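Local coordinates for protein viral interleukin-10 homolog (Human herpesvirus 5, PDB 1LQS) that mimics human interleukin-10, binding the host interleukin-10 receptor and signalling through it to suppress immune responses, at residues Val33-His36 against Arg37-Thr41. Residues are numbered along the deposited sequence; the frame is centred on the assembly and turned at random.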
loop_
_atom_site.group_PDB
_atom_site.type_symbol
_atom_site.label_atom_id
_atom_site.label_comp_id
_atom_site.label_asym_id
_atom_site.label_seq_id
_atom_site.Cartn_x
_atom_site.Cartn_y
_atom_site.Cartn_z
ATOM N N VAL C 33 -10.905 19.842 22.577
ATOM C CA VAL C 33 -11.296 20.581 23.773
ATOM C C VAL C 33 -12.731 21.067 23.649
ATOM O O VAL C 33 -13.477 20.995 24.624
ATOM C CB VAL C 33 -10.373 21.815 24.129
ATOM C CG1 VAL C 33 -8.936 21.358 24.390
ATOM C CG2 VAL C 33 -10.443 22.865 23.043
ATOM N N THR C 34 -13.127 21.556 22.471
ATOM C CA THR C 34 -14.504 22.013 22.278
ATOM C C THR C 34 -15.410 20.794 22.422
ATOM O O THR C 34 -16.483 20.862 23.013
ATOM C CB THR C 34 -14.762 22.616 20.860
ATOM O OG1 THR C 34 -14.007 23.820 20.677
ATOM C CG2 THR C 34 -16.250 22.931 20.680
ATOM N N PHE C 35 -14.966 19.666 21.891
ATOM C CA PHE C 35 -15.764 18.461 21.959
ATOM C C PHE C 35 -16.015 17.987 23.371
ATOM O O PHE C 35 -17.087 17.480 23.677
ATOM C CB PHE C 35 -15.100 17.317 21.193
ATOM C CG PHE C 35 -15.929 16.067 21.163
ATOM C CD1 PHE C 35 -17.095 16.014 20.390
ATOM C CD2 PHE C 35 -15.584 14.969 21.945
ATOM C CE1 PHE C 35 -17.904 14.900 20.397
ATOM C CE2 PHE C 35 -16.387 13.837 21.967
ATOM C CZ PHE C 35 -17.557 13.800 21.187
ATOM N N HIS C 36 -15.010 18.117 24.227
ATOM C CA HIS C 36 -15.135 17.663 25.601
ATOM C C HIS C 36 -16.259 18.392 26.344
ATOM O O HIS C 36 -16.949 17.801 27.164
ATOM C CB HIS C 36 -13.804 17.859 26.336
ATOM C CG HIS C 36 -13.869 17.550 27.802
ATOM N ND1 HIS C 36 -13.939 16.262 28.291
ATOM C CD2 HIS C 36 -13.923 18.363 28.884
ATOM C CE1 HIS C 36 -14.037 16.295 29.608
ATOM N NE2 HIS C 36 -14.029 17.557 29.992
ATOM N N ARG C 37 -16.454 19.667 26.040
ATOM C CA ARG C 37 -17.476 20.448 26.724
ATOM C C ARG C 37 -18.908 20.014 26.453
ATOM O O ARG C 37 -19.768 20.098 27.329
ATOM C CB ARG C 37 -17.357 21.924 26.354
ATOM C CG ARG C 37 -16.013 22.549 26.656
ATOM C CD ARG C 37 -16.169 24.055 26.758
ATOM N NE ARG C 37 -16.597 24.663 25.504
ATOM C CZ ARG C 37 -15.750 25.077 24.566
ATOM N NH1 ARG C 37 -16.206 25.625 23.440
ATOM N NH2 ARG C 37 -14.438 24.955 24.768
ATOM N N VAL C 38 -19.149 19.549 25.234
ATOM C CA VAL C 38 -20.472 19.161 24.795
ATOM C C VAL C 38 -20.629 17.650 24.669
ATOM O O VAL C 38 -21.677 17.150 24.248
ATOM C CB VAL C 38 -20.763 19.853 23.438
ATOM C CG1 VAL C 38 -19.690 19.478 22.413
ATOM C CG2 VAL C 38 -22.129 19.454 22.921
ATOM N N LYS C 39 -19.587 16.925 25.061
ATOM C CA LYS C 39 -19.563 15.466 24.964
ATOM C C LYS C 39 -20.762 14.784 25.626
ATOM O O LYS C 39 -21.395 13.905 25.034
ATOM C CB LYS C 39 -18.254 14.948 25.562
ATOM C CG LYS C 39 -17.877 13.534 25.187
ATOM C CD LYS C 39 -16.548 13.169 25.837
ATOM C CE LYS C 39 -16.119 11.770 25.488
ATOM N NZ LYS C 39 -15.172 11.270 26.495
ATOM N N PRO C 40 -21.087 15.167 26.871
ATOM C CA PRO C 40 -22.238 14.520 27.511
ATOM C C PRO C 40 -23.581 14.714 26.792
ATOM O O PRO C 40 -24.447 13.848 26.863
ATOM C CB PRO C 40 -22.210 15.078 28.946
ATOM C CG PRO C 40 -21.370 16.307 28.852
ATOM C CD PRO C 40 -20.315 15.950 27.848
ATOM N N THR C 41 -23.759 15.834 26.099
ATOM C CA THR C 41 -24.999 16.037 25.358
ATOM C C THR C 41 -25.015 15.117 24.130
ATOM O O THR C 41 -25.903 14.268 23.988
ATOM C CB THR C 41 -25.148 17.487 24.873
ATOM O OG1 THR C 41 -25.318 18.353 25.999
ATOM C CG2 THR C 41 -26.356 17.625 23.939
#
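F35 and K39, one helical turn apart, make the main apolar contact: the ring's CE2 lies 3.6 Å from K39 CG, and the two side chains slant past each other. K39 CG stands anti to the backbone N (chi1 -163°) and the chain beyond it is extended, which carries the ammonium clear of the ring to a salt bridge with an acidic side chain of another protein's chain. On another side of the helix R37 turns back toward T34, the two side chains crossing at a slant. Its chain bends at chi3 (-63°), so that T34 CA sits over one face of the guanidinium, 3.7 Å from its plane and displaced toward its rim, while NH1 comes 3.9 Å from T34 CG2. V38 CG1 packs at 3.5 Å from T34 O.

Among backbone bonds, R37 N to T34 O (3.3 Å) and V38 N to F35 O (3.3 Å) are both weak i to i-3 links, their N-H groups poorly aimed, as is K39 N to H36 O (3.5 Å), though straighter. P40 has no N-H to give, and the helix kinks here.

T34 and F35 also touch M95 of helix 89-106, and F35 packs on D143 of the second subunit. The pairs T34/R37 and F35/K39 are i/i+3 and i/i+4 contacts within kinked helix 25-42 of the all-helical interleukin-10 cytokine fold.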